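Local coordinates for beta-lactamase-related domain-containing protein (Bacteroides dorei DSM 17855, PDB 5TGF) that probably acts as a hydrolase with an active-site serine, like the serine beta-lactamases it resembles, and has a calcium-binding site, though its substrate is unknown, at residues K85-F90 against S127-I132; I98-L103 against Q153-M158; L104-G109 against F145-L150. One frame throughout, in Å; residues are numbered along the deposited sequence.

The three contacts lie in the helical part of a serine beta-lactamase-like fold, on the same side of the chain's centre. Contact 2 occupies the middle: its centre is about 10 Å from those of contacts 1 and 3, which are themselves about 17 Å apart. Along the chain the segments run 85-90, 98-103, 104-109, 127-132, 145-150 and 153-158, so contact 3 brackets a span that contains helix 125-133, and contact 2 brackets the same span from further out, while contact 1 interleaves with both. Helix 150-163 links them, packing on helix 125-133 and on helix 100-103, and the loop leading into it carries Tyr147 toward the probable active site.

Contact 1 (K85-F90 against S127-I132)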
ATOM      1  N   LYS A  85     -23.366  -6.801   6.236  1.00 24.53           N
ATOM      2  CA  LYS A  85     -23.673  -6.176   7.530  1.00 24.93           C
ATOM      3  C   LYS A  85     -23.752  -4.655   7.412  1.00 26.23           C
ATOM      4  O   LYS A  85     -24.560  -4.010   8.088  1.00 28.57           O
ATOM      5  CB  LYS A  85     -22.646  -6.571   8.574  1.00 24.27           C
ATOM      6  CG  LYS A  85     -22.736  -5.783   9.874  1.00 27.95           C
ATOM      7  CD  LYS A  85     -21.728  -6.254  10.906  1.00 28.28           C
ATOM      8  CE  LYS A  85     -21.743  -5.328  12.113  1.00 31.11           C
ATOM      9  NZ  LYS A  85     -20.600  -5.544  13.033  1.00 37.43           N
ATOM     10  N   TRP A  86     -22.904  -4.085   6.563  1.00 24.25           N
ATOM     11  CA  TRP A  86     -22.789  -2.656   6.447  1.00 22.14           C
ATOM     12  C   TRP A  86     -23.425  -2.117   5.184  1.00 21.05           C
ATOM     13  O   TRP A  86     -23.903  -1.006   5.210  1.00 23.56           O
ATOM     14  CB  TRP A  86     -21.318  -2.212   6.558  1.00 23.64           C
ATOM     15  CG  TRP A  86     -20.751  -2.406   7.949  1.00 21.67           C
ATOM     16  CD1 TRP A  86     -20.114  -3.510   8.424  1.00 22.56           C
ATOM     17  CD2 TRP A  86     -20.918  -1.525   9.072  1.00 22.75           C
ATOM     18  NE1 TRP A  86     -19.823  -3.341   9.756  1.00 21.60           N
ATOM     19  CE2 TRP A  86     -20.313  -2.140  10.178  1.00 21.69           C
ATOM     20  CE3 TRP A  86     -21.551  -0.296   9.248  1.00 25.87           C
ATOM     21  CZ2 TRP A  86     -20.279  -1.551  11.437  1.00 22.72           C
ATOM     22  CZ3 TRP A  86     -21.508   0.306  10.503  1.00 26.87           C
ATOM     23  CH2 TRP A  86     -20.868  -0.321  11.571  1.00 23.70           C
ATOM     24  N   LEU A  87     -23.400  -2.883   4.088  1.00 21.03           N
ATOM     25  CA  LEU A  87     -23.930  -2.446   2.794  1.00 21.08           C
ATOM     26  C   LEU A  87     -25.086  -3.373   2.367  1.00 24.01           C
ATOM     27  O   LEU A  87     -24.872  -4.347   1.635  1.00 22.66           O
ATOM     28  CB  LEU A  87     -22.857  -2.445   1.696  1.00 20.68           C
ATOM     29  CG  LEU A  87     -21.528  -1.784   2.058  1.00 19.47           C
ATOM     30  CD1 LEU A  87     -20.541  -1.831   0.887  1.00 21.07           C
ATOM     31  CD2 LEU A  87     -21.798  -0.345   2.456  1.00 21.30           C
ATOM     32  N   PRO A  88     -26.310  -3.073   2.837  1.00 27.04           N
ATOM     33  CA  PRO A  88     -27.388  -4.047   2.666  1.00 27.82           C
ATOM     34  C   PRO A  88     -27.801  -4.302   1.211  1.00 24.67           C
ATOM     35  O   PRO A  88     -28.413  -5.340   0.933  1.00 24.35           O
ATOM     36  CB  PRO A  88     -28.545  -3.469   3.503  1.00 29.63           C
ATOM     37  CG  PRO A  88     -28.218  -2.026   3.682  1.00 33.40           C
ATOM     38  CD  PRO A  88     -26.715  -1.941   3.688  1.00 30.73           C
ATOM     39  N   GLN A  89     -27.408  -3.445   0.275  1.00 22.59           N
ATOM     40  CA  GLN A  89     -27.633  -3.748  -1.114  1.00 25.52           C
ATOM     41  C   GLN A  89     -26.898  -5.009  -1.576  1.00 23.86           C
ATOM     42  O   GLN A  89     -27.223  -5.538  -2.639  1.00 21.69           O
ATOM     43  CB  GLN A  89     -27.324  -2.525  -2.028  1.00 34.56           C
ATOM     44  CG  GLN A  89     -25.850  -2.239  -2.297  1.00 42.53           C
ATOM     45  CD  GLN A  89     -25.591  -1.087  -3.284  1.00 54.80           C
ATOM     46  OE1 GLN A  89     -24.560  -0.398  -3.202  1.00 54.52           O
ATOM     47  NE2 GLN A  89     -26.508  -0.891  -4.232  1.00 55.82           N
ATOM     48  N   PHE A  90     -25.942  -5.510  -0.792  1.00 20.49           N
ATOM     49  CA  PHE A  90     -25.239  -6.762  -1.147  1.00 22.91           C
ATOM     50  C   PHE A  90     -25.948  -8.047  -0.679  1.00 22.07           C
ATOM     51  O   PHE A  90     -25.482  -9.128  -0.998  1.00 21.92           O
ATOM     52  CB  PHE A  90     -23.802  -6.756  -0.584  1.00 21.94           C
ATOM     53  CG  PHE A  90     -22.819  -5.975  -1.416  1.00 21.48           C
ATOM     54  CD1 PHE A  90     -22.858  -4.597  -1.458  1.00 22.55           C
ATOM     55  CD2 PHE A  90     -21.849  -6.632  -2.156  1.00 21.68           C
ATOM     56  CE1 PHE A  90     -21.969  -3.885  -2.244  1.00 23.69           C
ATOM     57  CE2 PHE A  90     -20.945  -5.929  -2.934  1.00 22.42           C
ATOM     58  CZ  PHE A  90     -21.008  -4.560  -2.985  1.00 23.54           C
ATOM     59  N   SER A 127     -21.054   5.357  -5.687  1.00 20.52           N
ATOM     60  CA  SER A 127     -21.210   5.081  -7.121  1.00 23.93           C
ATOM     61  C   SER A 127     -20.295   3.932  -7.608  1.00 21.19           C
ATOM     62  O   SER A 127     -20.706   3.080  -8.399  1.00 19.00           O
ATOM     63  CB  SER A 127     -20.901   6.345  -7.934  1.00 28.03           C
ATOM     64  OG  SER A 127     -21.778   7.394  -7.611  1.00 31.08           O
ATOM     65  N   ALA A 128     -19.064   3.901  -7.118  1.00 18.70           N
ATOM     66  CA  ALA A 128     -18.133   2.806  -7.492  1.00 18.06           C
ATOM     67  C   ALA A 128     -18.701   1.465  -7.105  1.00 16.95           C
ATOM     68  O   ALA A 128     -18.628   0.521  -7.879  1.00 16.22           O
ATOM     69  CB  ALA A 128     -16.775   2.983  -6.848  1.00 16.44           C
ATOM     70  N   VAL A 129     -19.230   1.368  -5.893  1.00 18.32           N
ATOM     71  CA  VAL A 129     -19.647   0.083  -5.354  1.00 20.13           C
ATOM     72  C   VAL A 129     -20.933  -0.460  -6.003  1.00 19.88           C
ATOM     73  O   VAL A 129     -21.090  -1.663  -6.148  1.00 18.12           O
ATOM     74  CB  VAL A 129     -19.780   0.158  -3.816  1.00 25.21           C
ATOM     75  CG1 VAL A 129     -20.499  -1.059  -3.291  1.00 28.86           C
ATOM     76  CG2 VAL A 129     -18.419   0.271  -3.175  1.00 22.71           C
ATOM     77  N   THR A 130     -21.826   0.431  -6.416  1.00 19.25           N
ATOM     78  CA  THR A 130     -22.975   0.056  -7.255  1.00 21.97           C
ATOM     79  C   THR A 130     -22.564  -0.627  -8.552  1.00 20.66           C
ATOM     80  O   THR A 130     -23.142  -1.645  -8.935  1.00 17.99           O
ATOM     81  CB  THR A 130     -23.853   1.281  -7.577  1.00 24.12           C
ATOM     82  OG1 THR A 130     -24.285   1.868  -6.347  1.00 23.21           O
ATOM     83  CG2 THR A 130     -25.103   0.849  -8.381  1.00 27.12           C
ATOM     84  N   GLU A 131     -21.549  -0.111  -9.227  1.00 20.95           N
ATOM     85  CA  GLU A 131     -21.057  -0.778 -10.440  1.00 21.53           C
ATOM     86  C   GLU A 131     -20.368  -2.114 -10.126  1.00 21.61           C
ATOM     87  O   GLU A 131     -20.583  -3.110 -10.829  1.00 23.20           O
ATOM     88  CB  GLU A 131     -20.128   0.107 -11.232  1.00 24.67           C
ATOM     89  CG  GLU A 131     -19.614  -0.596 -12.490  1.00 30.01           C
ATOM     90  CD  GLU A 131     -19.200   0.344 -13.596  1.00 31.78           C
ATOM     91  OE1 GLU A 131     -19.075   1.569 -13.323  1.00 40.13           O
ATOM     92  OE2 GLU A 131     -18.975  -0.143 -14.733  1.00 31.78           O
ATOM     93  N   ILE A 132     -19.593  -2.165  -9.042  1.00 16.58           N
ATOM     94  CA  ILE A 132     -18.914  -3.406  -8.685  1.00 18.12           C
ATOM     95  C   ILE A 132     -19.934  -4.505  -8.302  1.00 17.55           C
ATOM     96  O   ILE A 132     -19.713  -5.687  -8.573  1.00 18.97           O
ATOM     97  CB  ILE A 132     -17.883  -3.171  -7.567  1.00 17.31           C
ATOM     98  CG1 ILE A 132     -16.787  -2.228  -8.069  1.00 16.11           C
ATOM     99  CG2 ILE A 132     -17.315  -4.508  -7.049  1.00 18.51           C
ATOM    100  CD1 ILE A 132     -16.064  -1.529  -6.933  1.00 18.16           C
TER
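Val129 meets Phe90 and Leu87 where helix 125-133 packs on the short 3-10 turn 88-90 and the residue before it, a junction in the helical part of this serine beta-lactamase-like fold. The CG1 methyl of Val129 does nearly all the touching. It abuts the rim of the Phe90 ring in the ring plane, 3.4 Å from Phe90 CE1, and the two side chains cross at about a right angle. Leu87 brings up a second apolar group, with its CD1 methyl 4.2 Å from Val129 CG1. Apolar residues suit this buried place, where Val129 meets mainly hydrocarbon.

Toward the surface the character changes. Gln89 extends over the helix, its amide OE1 3.9 Å from Thr130 OG1, too far for a bond; the Thr130 hydroxyl is instead satisfied by the carbonyl of Asp126, one turn earlier. Gln89 CG is wedged between the backbone N and the carbonyl carbon (chi1 77°), and from there the straight chain reaches across to the helix while its polar end stays at the exposed margin.

Behind these side chains, the 3-10 turn is tied by Phe90 N bonding to Leu87 O at 2.9 Å, which brings Leu87 and Phe90 to the same apolar neighbour. Ahead of the turn, Lys85 is anchored by salt bridges to Asp76 and Asp81. On the helix, Glu131 forms a salt bridge with Arg118 and a hydrogen bond with the Tyr122 hydroxyl. With CG1 of Val129 trans to its amide nitrogen (chi1 167°), the other methyl is left for helix 150-163, where Val129 CG2 rests 3.7 Å from Arg157 CB.

Contact 2 (I98-L103 against Q153-M158); sequences ILLRQL and QIAGRM
Leu100 and Leu103 meet Ile154, Ala155 and Met158 with no ring or other flat side-chain group between them, so the contact has no faces or edges to match. The planar amide of Gln102 serves its own segment instead: Leu99, at the N-cap position of helix 100-103, donates its N-H to Gln102 OE1 at 3.0 Å, almost straight at the hydrogen (177°), with the donor tilted 32° from the carbonyl plane.

The packing is helix on helix. Ala155 is the low point, and its small side chain lets the backbones close to 6.0 Å between Leu100 CA and Ala155 CA. Leu100 lays its CD1 methyl on Ala155 CB at 3.6 Å; its CG lies opposite its own backbone N (chi1 173°), which swings the branched end toward helix 150-163. Leu103 sets its CD1 methyl among three residues, 3.7 Å from Ile154 CG2 and from Ala155 N, and 3.8 Å from SE of Met158, a selenomethionine whose selenium stands in for sulfur. That flexible chain bends at chi3, bringing its CE methyl to 4.1 Å from Leu100 CB.

Val83 and Trp86 of helix 83-86 pack on Met158, and Ile68 of helix 60-74 touches both Leu100 and Ala155. Leu100 also lies close to Val72 and Leu77, residues of a calcium site known for this protein but empty in this chain. Apolar side chains therefore join the helices by shape and dispersion, with burial of their surface as the likely driving force.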
ATOM      1  N   ILE A  98     -18.440 -11.785   1.846  1.00 18.33           N
ATOM      2  CA  ILE A  98     -17.010 -11.477   1.873  1.00 17.05           C
ATOM      3  C   ILE A  98     -16.669 -10.685   3.139  1.00 16.17           C
ATOM      4  O   ILE A  98     -17.419  -9.786   3.539  1.00 15.63           O
ATOM      5  CB  ILE A  98     -16.588 -10.701   0.606  1.00 16.87           C
ATOM      6  CG1 ILE A  98     -16.803 -11.562  -0.644  1.00 16.92           C
ATOM      7  CG2 ILE A  98     -15.111 -10.299   0.687  1.00 17.01           C
ATOM      8  CD1 ILE A  98     -16.647 -10.892  -2.000  1.00 18.13           C
ATOM      9  N   LEU A  99     -15.561 -11.018   3.786  1.00 16.60           N
ATOM     10  CA  LEU A  99     -15.133 -10.261   4.979  1.00 18.59           C
ATOM     11  C   LEU A  99     -14.263  -9.066   4.622  1.00 18.07           C
ATOM     12  O   LEU A  99     -13.551  -9.080   3.611  1.00 17.51           O
ATOM     13  CB  LEU A  99     -14.375 -11.168   5.948  1.00 19.69           C
ATOM     14  CG  LEU A  99     -15.086 -12.478   6.302  1.00 21.31           C
ATOM     15  CD1 LEU A  99     -14.270 -13.274   7.287  1.00 21.14           C
ATOM     16  CD2 LEU A  99     -16.472 -12.190   6.861  1.00 22.96           C
ATOM     17  N   LEU A 100     -14.284  -8.061   5.486  1.00 17.00           N
ATOM     18  CA  LEU A 100     -13.472  -6.882   5.288  1.00 17.61           C
ATOM     19  C   LEU A 100     -11.977  -7.224   5.136  1.00 16.65           C
ATOM     20  O   LEU A 100     -11.305  -6.687   4.263  1.00 16.88           O
ATOM     21  CB  LEU A 100     -13.691  -5.897   6.424  1.00 17.87           C
ATOM     22  CG  LEU A 100     -12.796  -4.670   6.457  1.00 16.93           C
ATOM     23  CD1 LEU A 100     -12.950  -3.798   5.206  1.00 17.46           C
ATOM     24  CD2 LEU A 100     -13.104  -3.887   7.722  1.00 16.48           C
ATOM     25  N   ARG A 101     -11.474  -8.110   5.976  1.00 15.70           N
ATOM     26  CA  ARG A 101     -10.067  -8.514   5.892  1.00 15.47           C
ATOM     27  C   ARG A 101      -9.757  -9.229   4.567  1.00 15.55           C
ATOM     28  O   ARG A 101      -8.607  -9.186   4.097  1.00 14.51           O
ATOM     29  CB  ARG A 101      -9.691  -9.398   7.078  1.00 17.14           C
ATOM     30  CG  ARG A 101     -10.427 -10.722   7.169  1.00 19.85           C
ATOM     31  CD  ARG A 101      -9.807 -11.575   8.277  1.00 22.84           C
ATOM     32  NE  ARG A 101     -10.542 -12.797   8.520  1.00 21.90           N
ATOM     33  CZ  ARG A 101     -10.475 -13.904   7.789  1.00 24.53           C
ATOM     34  NH1 ARG A 101      -9.664 -14.012   6.745  1.00 24.16           N
ATOM     35  NH2 ARG A 101     -11.236 -14.926   8.132  1.00 26.73           N
ATOM     36  N   GLN A 102     -10.765  -9.860   3.953  1.00 14.87           N
ATOM     37  CA  GLN A 102     -10.556 -10.551   2.667  1.00 15.60           C
ATOM     38  C   GLN A 102     -10.463  -9.555   1.522  1.00 16.02           C
ATOM     39  O   GLN A 102      -9.679  -9.753   0.575  1.00 16.06           O
ATOM     40  CB  GLN A 102     -11.660 -11.563   2.361  1.00 16.34           C
ATOM     41  CG  GLN A 102     -11.566 -12.773   3.293  1.00 18.92           C
ATOM     42  CD  GLN A 102     -12.751 -13.735   3.221  1.00 16.15           C
ATOM     43  OE1 GLN A 102     -13.878 -13.358   2.921  1.00 15.36           O
ATOM     44  NE2 GLN A 102     -12.491 -14.976   3.582  1.00 18.31           N
ATOM     45  N   LEU A 103     -11.270  -8.515   1.596  1.00 13.56           N
ATOM     46  CA  LEU A 103     -11.196  -7.427   0.625  1.00 15.87           C
ATOM     47  C   LEU A 103      -9.783  -6.836   0.586  1.00 15.01           C
ATOM     48  O   LEU A 103      -9.224  -6.636  -0.475  1.00 17.71           O
ATOM     49  CB  LEU A 103     -12.242  -6.321   0.938  1.00 14.84           C
ATOM     50  CG  LEU A 103     -13.725  -6.720   0.833  1.00 15.13           C
ATOM     51  CD1 LEU A 103     -14.646  -5.675   1.465  1.00 17.45           C
ATOM     52  CD2 LEU A 103     -14.143  -7.001  -0.601  1.00 15.86           C
ATOM     53  N   GLN A 153     -12.333  -0.863  -3.003  1.00 14.49           N
ATOM     54  CA  GLN A 153     -13.420   0.127  -3.101  1.00 14.32           C
ATOM     55  C   GLN A 153     -14.550  -0.217  -2.166  1.00 14.03           C
ATOM     56  O   GLN A 153     -15.088   0.650  -1.492  1.00 15.13           O
ATOM     57  CB  GLN A 153     -13.971   0.261  -4.519  1.00 12.75           C
ATOM     58  CG  GLN A 153     -12.959   0.612  -5.569  1.00 12.47           C
ATOM     59  CD  GLN A 153     -12.485   2.034  -5.467  1.00 13.14           C
ATOM     60  OE1 GLN A 153     -11.555   2.341  -4.712  1.00 15.28           O
ATOM     61  NE2 GLN A 153     -13.109   2.914  -6.235  1.00 14.28           N
ATOM     62  N   ILE A 154     -14.890  -1.493  -2.110  1.00 14.77           N
ATOM     63  CA  ILE A 154     -15.939  -1.975  -1.208  1.00 14.47           C
ATOM     64  C   ILE A 154     -15.512  -1.773   0.245  1.00 15.19           C
ATOM     65  O   ILE A 154     -16.297  -1.256   1.049  1.00 14.90           O
ATOM     66  CB  ILE A 154     -16.255  -3.447  -1.455  1.00 14.63           C
ATOM     67  CG1 ILE A 154     -16.721  -3.668  -2.907  1.00 14.37           C
ATOM     68  CG2 ILE A 154     -17.303  -3.958  -0.481  1.00 14.19           C
ATOM     69  CD1 ILE A 154     -17.082  -5.114  -3.164  1.00 16.06           C
ATOM     70  N   ALA A 155     -14.276  -2.148   0.572  1.00 13.53           N
ATOM     71  CA  ALA A 155     -13.721  -1.938   1.914  1.00 15.51           C
ATOM     72  C   ALA A 155     -13.816  -0.482   2.332  1.00 15.29           C
ATOM     73  O   ALA A 155     -14.259  -0.174   3.453  1.00 14.83           O
ATOM     74  CB  ALA A 155     -12.265  -2.421   2.003  1.00 14.90           C
ATOM     75  N   GLY A 156     -13.402   0.416   1.445  1.00 14.53           N
ATOM     76  CA  GLY A 156     -13.506   1.826   1.708  1.00 14.32           C
ATOM     77  C   GLY A 156     -14.942   2.297   1.968  1.00 16.66           C
ATOM     78  O   GLY A 156     -15.169   3.142   2.830  1.00 14.71           O
ATOM     79  N   ARG A 157     -15.899   1.786   1.186  1.00 14.77           N
ATOM     80  CA  ARG A 157     -17.302   2.157   1.350  1.00 15.08           C
ATOM     81  C   ARG A 157     -17.849   1.666   2.702  1.00 16.35           C
ATOM     82  O   ARG A 157     -18.677   2.353   3.316  1.00 18.02           O
ATOM     83  CB  ARG A 157     -18.138   1.596   0.219  1.00 16.16           C
ATOM     84  CG  ARG A 157     -19.624   1.963   0.252  1.00 17.31           C
ATOM     85  CD  ARG A 157     -19.870   3.430   0.141  1.00 18.85           C
ATOM     86  NE  ARG A 157     -21.299   3.723   0.370  1.00 20.67           N
ATOM     87  CZ  ARG A 157     -21.768   4.775   1.027  1.00 21.39           C
ATOM     88  NH1 ARG A 157     -20.963   5.716   1.496  1.00 21.86           N
ATOM     89  NH2 ARG A 157     -23.079   4.898   1.200  1.00 23.17           N
HETATM   90  N   MSE A 158     -17.372   0.528   3.192  1.00 15.52           N
HETATM   91  CA  MSE A 158     -17.847   0.030   4.473  1.00 18.24           C
HETATM   92  C   MSE A 158     -17.397   0.991   5.579  1.00 18.95           C
HETATM   93  O   MSE A 158     -18.186   1.298   6.490  1.00 16.80           O
HETATM   94  CB  MSE A 158     -17.391  -1.382   4.789  1.00 18.14           C
HETATM   95  CG  MSE A 158     -17.953  -2.461   3.860  1.00 20.47           C
HETATM   96 SE   MSE A 158     -16.953  -4.136   4.015  0.74 20.42          SE
HETATM   97  CE  MSE A 158     -17.551  -4.844   5.757  1.00 18.99           C
TER

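Contact 3 (L104-G109 against F145-L150)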
ATOM      1  N   LEU A 104      -9.204  -6.600   1.754  1.00 15.28           N
ATOM      2  CA  LEU A 104      -7.945  -5.870   1.844  1.00 15.16           C
ATOM      3  C   LEU A 104      -6.708  -6.759   1.674  1.00 14.16           C
ATOM      4  O   LEU A 104      -5.595  -6.279   1.850  1.00 15.60           O
ATOM      5  CB  LEU A 104      -7.875  -5.142   3.182  1.00 15.68           C
ATOM      6  CG  LEU A 104      -8.827  -3.978   3.379  1.00 17.82           C
ATOM      7  CD1 LEU A 104      -8.955  -3.598   4.842  1.00 17.33           C
ATOM      8  CD2 LEU A 104      -8.383  -2.774   2.577  1.00 21.13           C
ATOM      9  N   SER A 105      -6.908  -8.069   1.493  1.00 12.20           N
ATOM     10  CA  SER A 105      -5.803  -9.009   1.365  1.00 12.65           C
ATOM     11  C   SER A 105      -5.779  -9.682  -0.003  1.00 11.67           C
ATOM     12  O   SER A 105      -5.006 -10.606  -0.211  1.00 12.95           O
ATOM     13  CB  SER A 105      -5.877 -10.067   2.456  1.00 13.63           C
ATOM     14  OG  SER A 105      -7.070 -10.845   2.335  1.00 14.77           O
ATOM     15  N   HIS A 106      -6.575  -9.167  -0.954  1.00 11.28           N
ATOM     16  CA  HIS A 106      -6.655  -9.696  -2.291  1.00 11.01           C
ATOM     17  C   HIS A 106      -7.151 -11.146  -2.340  1.00 12.04           C
ATOM     18  O   HIS A 106      -6.711 -11.919  -3.203  1.00 12.91           O
ATOM     19  CB  HIS A 106      -5.323  -9.548  -2.998  1.00 11.19           C
ATOM     20  CG  HIS A 106      -4.848  -8.134  -3.019  1.00 12.07           C
ATOM     21  ND1 HIS A 106      -5.566  -7.136  -3.646  1.00 12.80           N
ATOM     22  CD2 HIS A 106      -3.804  -7.526  -2.408  1.00 12.63           C
ATOM     23  CE1 HIS A 106      -4.966  -5.977  -3.442  1.00 13.05           C
ATOM     24  NE2 HIS A 106      -3.875  -6.199  -2.734  1.00 12.57           N
ATOM     25  N   THR A 107      -7.920 -11.543  -1.320  1.00 12.21           N
ATOM     26  CA  THR A 107      -8.413 -12.918  -1.233  1.00 14.37           C
ATOM     27  C   THR A 107      -9.953 -12.962  -1.300  1.00 16.76           C
ATOM     28  O   THR A 107     -10.539 -13.992  -1.021  1.00 17.76           O
ATOM     29  CB  THR A 107      -7.916 -13.670   0.002  1.00 14.73           C
ATOM     30  OG1 THR A 107      -8.279 -12.965   1.200  1.00 16.29           O
ATOM     31  CG2 THR A 107      -6.420 -13.836  -0.041  1.00 16.18           C
ATOM     32  N   SER A 108     -10.580 -11.891  -1.780  1.00 15.64           N
ATOM     33  CA  SER A 108     -12.043 -11.800  -1.806  1.00 15.51           C
ATOM     34  C   SER A 108     -12.706 -12.552  -2.965  1.00 16.14           C
ATOM     35  O   SER A 108     -13.885 -12.929  -2.855  1.00 16.68           O
ATOM     36  CB  SER A 108     -12.485 -10.349  -1.847  1.00 15.92           C
ATOM     37  OG  SER A 108     -12.182  -9.729  -3.088  1.00 15.08           O
ATOM     38  N   GLY A 109     -11.981 -12.687  -4.079  1.00 14.04           N
ATOM     39  CA  GLY A 109     -12.539 -13.144  -5.349  1.00 16.12           C
ATOM     40  C   GLY A 109     -13.321 -12.130  -6.144  1.00 17.45           C
ATOM     41  O   GLY A 109     -13.930 -12.482  -7.165  1.00 19.69           O
ATOM     42  N   PHE A 145      -5.422 -16.139  -3.875  1.00 15.99           N
ATOM     43  CA  PHE A 145      -4.847 -14.770  -3.935  1.00 14.71           C
ATOM     44  C   PHE A 145      -4.858 -14.233  -5.367  1.00 14.14           C
ATOM     45  O   PHE A 145      -4.390 -14.890  -6.318  1.00 15.27           O
ATOM     46  CB  PHE A 145      -3.417 -14.767  -3.413  1.00 14.22           C
ATOM     47  CG  PHE A 145      -2.783 -13.383  -3.368  1.00 12.82           C
ATOM     48  CD1 PHE A 145      -2.897 -12.581  -2.233  1.00 13.26           C
ATOM     49  CD2 PHE A 145      -2.018 -12.922  -4.433  1.00 14.01           C
ATOM     50  CE1 PHE A 145      -2.283 -11.333  -2.183  1.00 13.48           C
ATOM     51  CE2 PHE A 145      -1.399 -11.658  -4.397  1.00 14.35           C
ATOM     52  CZ  PHE A 145      -1.523 -10.877  -3.243  1.00 13.45           C
ATOM     53  N   GLU A 146      -5.504 -13.087  -5.550  1.00 14.72           N
ATOM     54  CA  GLU A 146      -5.430 -12.383  -6.810  1.00 15.41           C
ATOM     55  C   GLU A 146      -5.503 -10.885  -6.588  1.00 14.67           C
ATOM     56  O   GLU A 146      -6.519 -10.343  -6.182  1.00 14.26           O
ATOM     57  CB  GLU A 146      -6.521 -12.832  -7.785  1.00 17.93           C
ATOM     58  CG  GLU A 146      -6.360 -12.159  -9.165  1.00 19.82           C
ATOM     59  CD  GLU A 146      -7.418 -12.584 -10.187  1.00 23.61           C
ATOM     60  OE1 GLU A 146      -8.600 -12.676  -9.828  1.00 22.26           O
ATOM     61  OE2 GLU A 146      -7.057 -12.730 -11.379  1.00 22.15           O
ATOM     62  N   TYR A 147      -4.411 -10.222  -6.933  1.00 14.45           N
ATOM     63  CA  TYR A 147      -4.255  -8.770  -6.728  1.00 14.80           C
ATOM     64  C   TYR A 147      -5.194  -7.966  -7.597  1.00 13.18           C
ATOM     65  O   TYR A 147      -5.461  -8.295  -8.764  1.00 12.10           O
ATOM     66  CB  TYR A 147      -2.823  -8.383  -7.016  1.00 14.82           C
ATOM     67  CG  TYR A 147      -2.377  -6.998  -6.608  1.00 14.99           C
ATOM     68  CD1 TYR A 147      -2.458  -5.930  -7.508  1.00 16.63           C
ATOM     69  CD2 TYR A 147      -1.741  -6.793  -5.393  1.00 15.16           C
ATOM     70  CE1 TYR A 147      -2.002  -4.661  -7.156  1.00 16.95           C
ATOM     71  CE2 TYR A 147      -1.270  -5.533  -5.024  1.00 15.82           C
ATOM     72  CZ  TYR A 147      -1.359  -4.486  -5.938  1.00 15.25           C
ATOM     73  OH  TYR A 147      -0.873  -3.236  -5.622  1.00 17.04           O
ATOM     74  N   GLY A 148      -5.748  -6.918  -7.006  1.00 12.43           N
ATOM     75  CA  GLY A 148      -6.614  -6.018  -7.758  1.00 14.45           C
ATOM     76  C   GLY A 148      -6.987  -4.795  -6.985  1.00 13.98           C
ATOM     77  O   GLY A 148      -6.394  -4.532  -5.942  1.00 15.20           O
ATOM     78  N   GLY A 149      -7.923  -4.033  -7.538  1.00 14.22           N
ATOM     79  CA  GLY A 149      -8.329  -2.731  -7.006  1.00 14.90           C
ATOM     80  C   GLY A 149      -9.805  -2.585  -6.636  1.00 15.39           C
ATOM     81  O   GLY A 149     -10.146  -1.794  -5.774  1.00 15.72           O
ATOM     82  N   LEU A 150     -10.692  -3.363  -7.234  1.00 14.16           N
ATOM     83  CA  LEU A 150     -12.119  -3.189  -6.944  1.00 13.23           C
ATOM     84  C   LEU A 150     -12.515  -3.543  -5.520  1.00 12.58           C
ATOM     85  O   LEU A 150     -13.376  -2.878  -4.953  1.00 12.43           O
ATOM     86  CB  LEU A 150     -12.996  -3.960  -7.947  1.00 13.85           C
ATOM     87  CG  LEU A 150     -12.823  -3.600  -9.432  1.00 13.47           C
ATOM     88  CD1 LEU A 150     -13.816  -4.392 -10.275  1.00 14.10           C
ATOM     89  CD2 LEU A 150     -13.050  -2.115  -9.623  1.00 15.57           C
TER
HETATM   90  O   HOH W   1      -9.355 -11.415  -4.879  1.00 14.48           O
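His106 is gripped through its backbone and its ring by Phe145, Glu146, Tyr147 and Gly148, in the loop leading to helix 150-163. One direct hydrogen bond spans the segments: Glu146 N donates to His106 O at 2.9 Å, nearly straight at the hydrogen (167°) and close to the line of the C=O bond. The same carbonyl oxygen takes a CA-H...O contact from Phe145 CA at 3.5 Å. A water adds a bridge, accepting from Gly109 N at 3.0 Å and donating to Glu146 O.

The aromatic contacts form a cluster of three rings. Tyr147 brings CD2 over one face of the imidazole, 3.5 Å from His106 NE2 and offset toward the rim, with the two planes inclined at 32°. Phe145 comes from another direction, its CE1 at the imidazole edge, and its ring receives an off-centre CH-pi contact from His106 CB. Both the Phe145 and Tyr147 side chains run alongside His106. Still at the edge of the imidazole, His106 CE1 approaches Gly148 O to 3.2 Å. Glycine suits position 148 because the backbone there is almost fully stretched, with phi and psi both near 180°, a shape that glycine adopts easily and other residues seldom do. His106 itself has positive phi (62°), a left-handed backbone turn that delivers both its carbonyl and its ring to the opposing loop.

His106 belongs to a Leu-Ser-His-Thr-Ser-Gly sequence familiar in this family. The hydroxyl of Tyr147 bonds to Ser58 and Lys61, consistent with the serine, lysine and tyrosine of a class C-like active site. Around the contact, Leu104 packs on Ile68 of helix 60-74 and Ala155 of helix 150-163, and its backbone bonds to Gly268, just ahead of strand 270-274.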